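Local coordinates for protein hydrolase (Burkholderia cenocepacia, PDB 4QKU) that probably hydrolyses fumarylacetoacetate to fumarate and acetoacetate, the last step of phenylalanine and tyrosine breakdown, as a metal-dependent member of the FAH family, at residues B[40-45]-B[58-63]; B[65-70]-B[106-111]; B[136-141]-B[282-287]. One frame throughout, in Å; residues are numbered along the deposited sequence.

In the fold
All three contacts converge on one antiparallel sheet in the chain's N-terminal part. Contact 1 joins its hairpin strands 44-49 and 55-60; contact 2, about 10 Å away between centres, packs helix 98-111 against the strand-to-helix corner that follows. The two share a core in which Val58 CG2 meets Leu108 CD1 at 3.9 Å. Contact 3, about 11 Å from contact 1 between centres, ties edge strand 137-139 and its exit to strand 280-288 of the C-terminal part, and a probable backbone hydrogen bond from Ile286 N to Phe44 O (2.7 Å) links these two. The Ile282 side chain is about 10 Å from the bound sodium ion; contacts 1 and 2 lie away from the annotated sites.

Contact 1 of 3, residues B[40-45]-B[58-63]; sequences QNLPFG and VALGDQ
Val58 presents its two methyl groups to different residues of the 40-45 segment. With CG1 anti to the backbone N (chi1 168°), that branch runs toward Leu42 and lies 3.7 Å from Leu42 CD2, the two side chains crossing at a slant. The other branch, CG2, sits over one face of the Phe44 ring, 4.0 Å from the ring centroid and 29° off the normal, a CH-pi contact displaced toward the CD2 and CE2 side of the ring. Phe44 and Val58 point the same way and lie side by side, as expected of directly opposed residues in neighbouring strands. The CD2 methyl of Leu42 also reaches Leu60 CD1 at 4.1 Å; these two leucines run alongside each other. On the other side of the backbones, Pro43 CG lies 3.9 Å from Ala59 CB.

Polar links between the backbones are sparse. Ala59 N makes a weak hydrogen bond to Pro43 O at 3.5 Å, and the same carbonyl oxygen receives a CA-H...O contact from Val58 CA at 3.3 Å. Farther from the paired strands, a water takes over: it accepts from Leu42 N and donates to Ala59 O, bridging the two segments. Phe93 meets the Phe44 ring, while Val104 and Leu108 of helix 98-111 touch Phe44 and Val58, so the face bearing these two residues is covered by that helix. Strand 55-60 then turns back through a type II' turn from Leu60 to Gln63. Phe44 and Val58 form an antiparallel non-hydrogen-bonded pair, CA to CA 4.7 Å, near the open end of the beta hairpin made by strands 44-49 and 55-60 in the N-terminal five-stranded sheet.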
loop_
_atom_site.group_PDB
_atom_site.type_symbol
_atom_site.label_atom_id
_atom_site.label_comp_id
_atom_site.label_asym_id
_atom_site.label_seq_id
_atom_site.Cartn_x
_atom_site.Cartn_y
_atom_site.Cartn_z
ATOM N N GLN B 40 -18.357 13.566 25.348
ATOM C CA GLN B 40 -17.061 14.199 25.117
ATOM C C GLN B 40 -16.263 13.545 24.004
ATOM O O GLN B 40 -15.326 14.145 23.496
ATOM C CB GLN B 40 -16.213 14.178 26.398
ATOM C CG GLN B 40 -16.650 15.158 27.498
ATOM C CD GLN B 40 -17.851 14.690 28.288
ATOM O OE1 GLN B 40 -18.293 13.550 28.161
ATOM N NE2 GLN B 40 -18.379 15.579 29.138
ATOM N N ASN B 41 -16.642 12.339 23.606
ATOM C CA ASN B 41 -15.877 11.573 22.627
ATOM C C ASN B 41 -16.408 11.781 21.233
ATOM O O ASN B 41 -15.846 12.583 20.482
ATOM C CB ASN B 41 -15.899 10.101 23.024
ATOM C CG ASN B 41 -15.027 9.247 22.150
ATOM O OD1 ASN B 41 -14.356 9.737 21.238
ATOM N ND2 ASN B 41 -14.996 7.949 22.457
ATOM N N LEU B 42 -17.498 11.102 20.883
ATOM C CA LEU B 42 -18.128 11.239 19.549
ATOM C C LEU B 42 -17.224 10.794 18.377
ATOM O O LEU B 42 -16.895 11.572 17.505
ATOM C CB LEU B 42 -18.621 12.663 19.326
ATOM C CG LEU B 42 -19.684 13.139 20.304
ATOM C CD1 LEU B 42 -19.875 14.643 20.176
ATOM C CD2 LEU B 42 -21.020 12.443 20.112
ATOM N N PRO B 43 -16.815 9.517 18.387
ATOM C CA PRO B 43 -15.962 8.994 17.316
ATOM C C PRO B 43 -16.814 8.670 16.114
ATOM O O PRO B 43 -18.007 8.466 16.244
ATOM C CB PRO B 43 -15.406 7.706 17.915
ATOM C CG PRO B 43 -16.556 7.210 18.739
ATOM C CD PRO B 43 -17.236 8.436 19.309
ATOM N N PHE B 44 -16.186 8.618 14.951
ATOM C CA PHE B 44 -16.895 8.324 13.721
ATOM C C PHE B 44 -16.660 6.889 13.300
ATOM O O PHE B 44 -15.571 6.339 13.501
ATOM C CB PHE B 44 -16.444 9.272 12.625
ATOM C CG PHE B 44 -16.910 10.662 12.821
ATOM C CD1 PHE B 44 -16.193 11.544 13.608
ATOM C CD2 PHE B 44 -18.083 11.101 12.208
ATOM C CE1 PHE B 44 -16.629 12.844 13.776
ATOM C CE2 PHE B 44 -18.524 12.391 12.374
ATOM C CZ PHE B 44 -17.805 13.263 13.157
ATOM N N GLY B 45 -17.677 6.283 12.707
ATOM C CA GLY B 45 -17.555 4.905 12.193
ATOM C C GLY B 45 -18.543 4.587 11.100
ATOM O O GLY B 45 -19.296 5.469 10.656
ATOM N N VAL B 58 -21.993 7.659 14.520
ATOM C CA VAL B 58 -21.218 8.186 15.667
ATOM C C VAL B 58 -21.717 7.492 16.938
ATOM O O VAL B 58 -22.929 7.389 17.173
ATOM C CB VAL B 58 -21.358 9.697 15.799
ATOM C CG1 VAL B 58 -20.811 10.199 17.141
ATOM C CG2 VAL B 58 -20.650 10.403 14.663
ATOM N N ALA B 59 -20.775 6.962 17.713
ATOM C CA ALA B 59 -21.087 6.229 18.918
ATOM C C ALA B 59 -21.406 7.204 20.019
ATOM O O ALA B 59 -20.738 8.224 20.163
ATOM C CB ALA B 59 -19.900 5.374 19.341
ATOM N N LEU B 60 -22.423 6.881 20.805
ATOM C CA LEU B 60 -22.768 7.653 21.983
ATOM C C LEU B 60 -23.477 6.695 22.941
ATOM O O LEU B 60 -24.507 6.105 22.594
ATOM C CB LEU B 60 -23.682 8.829 21.594
ATOM C CG LEU B 60 -23.989 9.841 22.689
ATOM C CD1 LEU B 60 -22.730 10.440 23.296
ATOM C CD2 LEU B 60 -24.880 10.949 22.168
ATOM N N GLY B 61 -22.940 6.560 24.156
ATOM C CA GLY B 61 -23.456 5.579 25.108
ATOM C C GLY B 61 -23.432 4.215 24.439
ATOM O O GLY B 61 -22.431 3.834 23.835
ATOM N N ASP B 62 -24.543 3.497 24.522
ATOM C CA ASP B 62 -24.649 2.162 23.930
ATOM C C ASP B 62 -25.365 2.224 22.579
ATOM O O ASP B 62 -25.805 1.205 22.069
ATOM C CB ASP B 62 -25.363 1.189 24.904
ATOM C CG ASP B 62 -26.848 1.520 25.121
ATOM O OD1 ASP B 62 -27.389 2.461 24.498
ATOM O OD2 ASP B 62 -27.504 0.818 25.927
ATOM N N GLN B 63 -25.499 3.434 22.035
ATOM C CA GLN B 63 -26.227 3.697 20.804
ATOM C C GLN B 63 -25.278 4.145 19.698
ATOM O O GLN B 63 -24.106 4.425 19.948
ATOM C CB GLN B 63 -27.217 4.850 21.025
ATOM C CG GLN B 63 -28.284 4.609 22.055
ATOM C CD GLN B 63 -29.247 3.533 21.603
ATOM O OE1 GLN B 63 -29.929 3.674 20.588
ATOM N NE2 GLN B 63 -29.323 2.445 22.375
HETATM O O HOH W 1 -18.945 9.061 22.149
#

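Contact 2 of 3, residues B[65-70]-B[106-111]; sequences VDLAAL and VQLSAL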
loop_
_atom_site.group_PDB
_atom_site.type_symbol
_atom_site.label_atom_id
_atom_site.label_comp_id
_atom_site.label_asym_id
_atom_site.label_seq_id
_atom_site.Cartn_x
_atom_site.Cartn_y
_atom_site.Cartn_z
ATOM N N VAL B 65 -25.536 7.057 16.445
ATOM C CA VAL B 65 -26.197 8.092 15.697
ATOM C C VAL B 65 -26.062 7.813 14.179
ATOM O O VAL B 65 -24.972 7.784 13.616
ATOM C CB VAL B 65 -25.607 9.464 16.038
ATOM C CG1 VAL B 65 -26.401 10.565 15.362
ATOM C CG2 VAL B 65 -25.643 9.670 17.547
ATOM N N ASP B 66 -27.211 7.658 13.544
ATOM C CA ASP B 66 -27.292 7.470 12.121
ATOM C C ASP B 66 -27.203 8.850 11.493
ATOM O O ASP B 66 -28.199 9.536 11.380
ATOM C CB ASP B 66 -28.625 6.790 11.773
ATOM C CG ASP B 66 -28.700 6.331 10.324
ATOM O OD1 ASP B 66 -28.219 7.048 9.417
ATOM O OD2 ASP B 66 -29.293 5.254 10.076
ATOM N N LEU B 67 -26.010 9.221 11.041
ATOM C CA LEU B 67 -25.795 10.543 10.452
ATOM C C LEU B 67 -26.682 10.870 9.225
ATOM O O LEU B 67 -27.182 11.976 9.124
ATOM C CB LEU B 67 -24.315 10.755 10.092
ATOM C CG LEU B 67 -23.321 10.720 11.250
ATOM C CD1 LEU B 67 -21.918 11.083 10.770
ATOM C CD2 LEU B 67 -23.761 11.668 12.365
ATOM N N ALA B 68 -26.838 9.923 8.300
ATOM C CA ALA B 68 -27.676 10.129 7.116
ATOM C C ALA B 68 -29.097 10.451 7.506
ATOM O O ALA B 68 -29.655 11.445 7.046
ATOM C CB ALA B 68 -27.666 8.897 6.214
ATOM N N ALA B 69 -29.642 9.626 8.402
ATOM C CA ALA B 69 -31.001 9.813 8.931
ATOM C C ALA B 69 -31.159 11.141 9.646
ATOM O O ALA B 69 -32.192 11.804 9.529
ATOM C CB ALA B 69 -31.375 8.685 9.879
ATOM N N LEU B 70 -30.135 11.525 10.385
ATOM C CA LEU B 70 -30.158 12.800 11.099
ATOM C C LEU B 70 -30.171 13.952 10.094
ATOM O O LEU B 70 -30.879 14.950 10.293
ATOM C CB LEU B 70 -28.962 12.891 12.053
ATOM C CG LEU B 70 -29.112 13.726 13.312
ATOM C CD1 LEU B 70 -30.215 13.192 14.220
ATOM C CD2 LEU B 70 -27.778 13.773 14.051
ATOM N N VAL B 106 -19.839 19.813 16.695
ATOM C CA VAL B 106 -20.536 20.840 17.457
ATOM C C VAL B 106 -22.054 20.654 17.400
ATOM O O VAL B 106 -22.743 20.858 18.402
ATOM C CB VAL B 106 -20.189 22.278 16.959
ATOM C CG1 VAL B 106 -21.191 23.318 17.467
ATOM C CG2 VAL B 106 -18.780 22.673 17.385
ATOM N N GLN B 107 -22.579 20.281 16.246
ATOM C CA GLN B 107 -24.016 20.092 16.130
ATOM C C GLN B 107 -24.477 18.885 16.953
ATOM O O GLN B 107 -25.532 18.919 17.610
ATOM C CB GLN B 107 -24.417 19.949 14.677
ATOM C CG GLN B 107 -24.244 21.233 13.887
ATOM C CD GLN B 107 -24.428 21.001 12.401
ATOM O OE1 GLN B 107 -25.559 20.884 11.922
ATOM N NE2 GLN B 107 -23.319 20.935 11.661
ATOM N N LEU B 108 -23.674 17.827 16.918
ATOM C CA LEU B 108 -24.009 16.613 17.628
ATOM C C LEU B 108 -23.936 16.843 19.121
ATOM O O LEU B 108 -24.876 16.522 19.844
ATOM C CB LEU B 108 -23.093 15.469 17.227
ATOM C CG LEU B 108 -23.234 14.974 15.790
ATOM C CD1 LEU B 108 -22.276 13.828 15.566
ATOM C CD2 LEU B 108 -24.657 14.561 15.453
ATOM N N SER B 109 -22.841 17.424 19.584
ATOM C CA SER B 109 -22.720 17.751 21.004
ATOM C C SER B 109 -23.909 18.580 21.529
ATOM O O SER B 109 -24.388 18.347 22.626
ATOM C CB SER B 109 -21.431 18.490 21.289
ATOM O OG SER B 109 -21.255 18.613 22.680
ATOM N N ALA B 110 -24.373 19.533 20.732
ATOM C CA ALA B 110 -25.468 20.412 21.139
ATOM C C ALA B 110 -26.766 19.649 21.175
ATOM O O ALA B 110 -27.499 19.698 22.124
ATOM C CB ALA B 110 -25.573 21.604 20.197
ATOM N N LEU B 111 -27.012 18.887 20.139
ATOM C CA LEU B 111 -28.257 18.124 20.021
ATOM C C LEU B 111 -28.445 17.051 21.099
ATOM O O LEU B 111 -29.568 16.816 21.553
ATOM C CB LEU B 111 -28.319 17.475 18.636
ATOM C CG LEU B 111 -29.699 16.932 18.259
ATOM C CD1 LEU B 111 -30.713 18.076 18.157
ATOM C CD2 LEU B 111 -29.629 16.127 16.973
#
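Leu70 turns its CG anti to the backbone N (chi1 -151°) and Leu111 does likewise (chi1 -166°), which lets the two side chains extend toward each other from their separate helices and meet tip to tip, Leu70 CD1 lying 4.1 Å from Leu111 CD2. Leu108 adopts the other common form, CG anti to the carbonyl carbon, and its two methyls part company. Its CD2 comes to 3.5 Å from Leu70 CD2, the side chains meeting at a slant, whereas its CD1 faces Leu67 CD2 at 4.1 Å, with those two side chains at about a right angle. Val65, near the end of strand 63-66, adds a looser touch through CG1 to Leu108 CD2.

Leu108 is thus met by residues from both the strand and the helix that follows it. The change from one to the other is marked by Asp66 at the N-cap position of helix 67-72: its OD1 accepts from Ala69 N at 3.1 Å with an almost straight N-H...O angle of 172°, although the donor approaches from well above the carboxylate plane. The second oxygen, OD2, makes a salt bridge to Arg55. Leu119 of helix 117-120 touches both Leu70 and Leu111, and Val58 touches Leu67 and Leu108, extending the apolar cluster on two fronts.

Every group meeting across the interface is an aliphatic methyl, and all five residues involved are buried. Cohesion here therefore rests on hydrophobic burial and van der Waals contact, and no polar pair contributes across the interface; the polar groups of both segments bond within their own segment or to other parts of the fold.

Contact 3 of 3, residues B[136-141]-B[282-287]; sequences ATLHLP and ISPWIV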
loop_
_atom_site.group_PDB
_atom_site.type_symbol
_atom_site.label_atom_id
_atom_site.label_comp_id
_atom_site.label_asym_id
_atom_site.label_seq_id
_atom_site.Cartn_x
_atom_site.Cartn_y
_atom_site.Cartn_z
ATOM N N ALA B 136 -26.170 -3.631 15.597
ATOM C CA ALA B 136 -25.469 -3.070 14.460
ATOM C C ALA B 136 -24.257 -3.911 14.184
ATOM O O ALA B 136 -23.778 -4.638 15.061
ATOM C CB ALA B 136 -25.053 -1.628 14.738
ATOM N N THR B 137 -23.772 -3.809 12.951
ATOM C CA THR B 137 -22.553 -4.483 12.562
ATOM C C THR B 137 -21.600 -3.413 12.118
ATOM O O THR B 137 -21.995 -2.517 11.363
ATOM C CB THR B 137 -22.818 -5.463 11.426
ATOM O OG1 THR B 137 -23.785 -6.416 11.872
ATOM C CG2 THR B 137 -21.538 -6.183 11.024
ATOM N N LEU B 138 -20.372 -3.480 12.615
ATOM C CA LEU B 138 -19.390 -2.446 12.343
ATOM C C LEU B 138 -18.389 -2.909 11.312
ATOM O O LEU B 138 -17.969 -4.070 11.300
ATOM C CB LEU B 138 -18.659 -2.054 13.621
ATOM C CG LEU B 138 -19.622 -1.600 14.696
ATOM C CD1 LEU B 138 -18.938 -1.592 16.041
ATOM C CD2 LEU B 138 -20.179 -0.227 14.343
ATOM N N HIS B 139 -18.008 -1.980 10.441
ATOM C CA HIS B 139 -17.154 -2.275 9.315
ATOM C C HIS B 139 -15.948 -1.346 9.350
ATOM O O HIS B 139 -15.891 -0.418 10.179
ATOM C CB HIS B 139 -17.944 -2.079 8.032
ATOM C CG HIS B 139 -19.280 -2.763 8.034
ATOM N ND1 HIS B 139 -19.455 -4.066 7.612
ATOM C CD2 HIS B 139 -20.503 -2.323 8.405
ATOM C CE1 HIS B 139 -20.730 -4.397 7.718
ATOM N NE2 HIS B 139 -21.388 -3.358 8.195
ATOM N N LEU B 140 -14.966 -1.619 8.505
ATOM C CA LEU B 140 -13.848 -0.703 8.337
ATOM C C LEU B 140 -14.348 0.717 8.113
ATOM O O LEU B 140 -15.135 0.939 7.184
ATOM C CB LEU B 140 -13.022 -1.083 7.111
ATOM C CG LEU B 140 -11.788 -1.955 7.313
ATOM C CD1 LEU B 140 -10.964 -1.911 6.031
ATOM C CD2 LEU B 140 -10.939 -1.487 8.485
ATOM N N PRO B 141 -13.889 1.678 8.938
ATOM C CA PRO B 141 -14.429 3.019 8.866
ATOM C C PRO B 141 -14.043 3.752 7.588
ATOM O O PRO B 141 -14.800 4.599 7.113
ATOM C CB PRO B 141 -13.835 3.703 10.098
ATOM C CG PRO B 141 -12.643 2.904 10.458
ATOM C CD PRO B 141 -12.912 1.523 10.026
ATOM N N ILE B 282 -7.906 -3.337 12.960
ATOM C CA ILE B 282 -8.060 -2.050 13.580
ATOM C C ILE B 282 -9.431 -1.986 14.213
ATOM O O ILE B 282 -10.353 -2.675 13.749
ATOM C CB ILE B 282 -7.840 -0.869 12.591
ATOM C CG1 ILE B 282 -8.848 -0.860 11.448
ATOM C CG2 ILE B 282 -6.424 -0.851 12.051
ATOM C CD1 ILE B 282 -9.100 0.526 10.896
ATOM N N SER B 283 -9.567 -1.187 15.273
ATOM C CA SER B 283 -10.849 -0.962 15.914
ATOM C C SER B 283 -11.734 -0.131 14.994
ATOM O O SER B 283 -11.237 0.570 14.117
ATOM C CB SER B 283 -10.654 -0.201 17.239
ATOM O OG SER B 283 -9.919 1.007 17.059
ATOM N N PRO B 284 -13.058 -0.233 15.155
ATOM C CA PRO B 284 -13.945 0.365 14.157
ATOM C C PRO B 284 -14.166 1.843 14.296
ATOM O O PRO B 284 -14.427 2.501 13.296
ATOM C CB PRO B 284 -15.254 -0.386 14.353
ATOM C CG PRO B 284 -15.208 -0.853 15.741
ATOM C CD PRO B 284 -13.785 -1.157 16.033
ATOM N N TRP B 285 -14.064 2.363 15.517
ATOM C CA TRP B 285 -14.423 3.744 15.781
ATOM C C TRP B 285 -13.232 4.667 15.715
ATOM O O TRP B 285 -12.275 4.496 16.472
ATOM C CB TRP B 285 -15.039 3.840 17.167
ATOM C CG TRP B 285 -16.345 3.137 17.287
ATOM C CD1 TRP B 285 -16.617 2.012 18.036
ATOM C CD2 TRP B 285 -17.584 3.530 16.695
ATOM N NE1 TRP B 285 -17.955 1.688 17.937
ATOM C CE2 TRP B 285 -18.567 2.599 17.118
ATOM C CE3 TRP B 285 -17.963 4.569 15.851
ATOM C CZ2 TRP B 285 -19.892 2.682 16.711
ATOM C CZ3 TRP B 285 -19.299 4.655 15.451
ATOM C CH2 TRP B 285 -20.243 3.717 15.883
ATOM N N ILE B 286 -13.289 5.677 14.863
ATOM C CA ILE B 286 -12.201 6.644 14.817
ATOM C C ILE B 286 -12.378 7.720 15.862
ATOM O O ILE B 286 -13.332 8.498 15.798
ATOM C CB ILE B 286 -12.077 7.315 13.435
ATOM C CG1 ILE B 286 -11.711 6.264 12.387
ATOM C CG2 ILE B 286 -11.007 8.393 13.474
ATOM C CD1 ILE B 286 -11.938 6.713 10.967
ATOM N N VAL B 287 -11.483 7.750 16.842
ATOM C CA VAL B 287 -11.520 8.793 17.850
ATOM C C VAL B 287 -10.818 10.047 17.279
ATOM O O VAL B 287 -9.615 10.021 16.996
ATOM C CB VAL B 287 -10.863 8.329 19.158
ATOM C CG1 VAL B 287 -10.954 9.411 20.192
ATOM C CG2 VAL B 287 -11.512 7.045 19.665
HETATM O O HOH W 2 -16.603 1.550 11.730
#
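The indole of Trp285 meets Leu138 of the 136-141 segment: Leu138 CD2 comes obliquely to the benzo part of the ring, 3.8 Å from CZ2, while CD1 lies near the pyrrole nitrogen, NE1. The leucine and the tryptophan side chains cross at about a right angle. Phe37 meets the same indole edge-to-face, and Pro43 also touches it. The CD1 branch of Leu138 reaches the ring of Pro284 as well, 3.8 Å from its CG, so this leucine spans both residues.

A second ring, that of Pro141, is inserted among Ile282, Pro284 and Ile286. Its CG lies 3.4 Å from Pro284 O, its CB 3.7 Å from Ile286 CD1 and its CD 4.0 Å from Ile282 CD1. Ile282 holds CG1 between its backbone N and carbonyl carbon (chi1 62°), a crowded position, from which CD1 serves two partners: besides Pro141 it meets Leu140 CD2 at 3.6 Å, the side chains of Leu140 and Ile282 standing roughly at right angles. Leu140 sets out away from the other segment and only its end returns to make this touch.

The closest CA atoms, those of Leu140 and Pro284, are 5.9 Å apart, and a water lies between the carbonyl oxygens of His139 and Pro284. Elsewhere the contact is mostly apolar, apart from Pro284 O lying against the Pro141 ring. The CB of His139 points away from 282-287, and its NE2 hydrogen-bonds to Ser48 OG of strand 44-49, the neighbour of strand 137-139 in the N-terminal sheet. Behind 282-287, Leu254, Val252 and Phe249 pack on Ile282 and Ile286, and Cys431 touches Ser283. The contact thus sets strand 137-139, outermost in the N-terminal sheet within this chain, against strand 280-288, itself packed on strands 248-259 and 424-436.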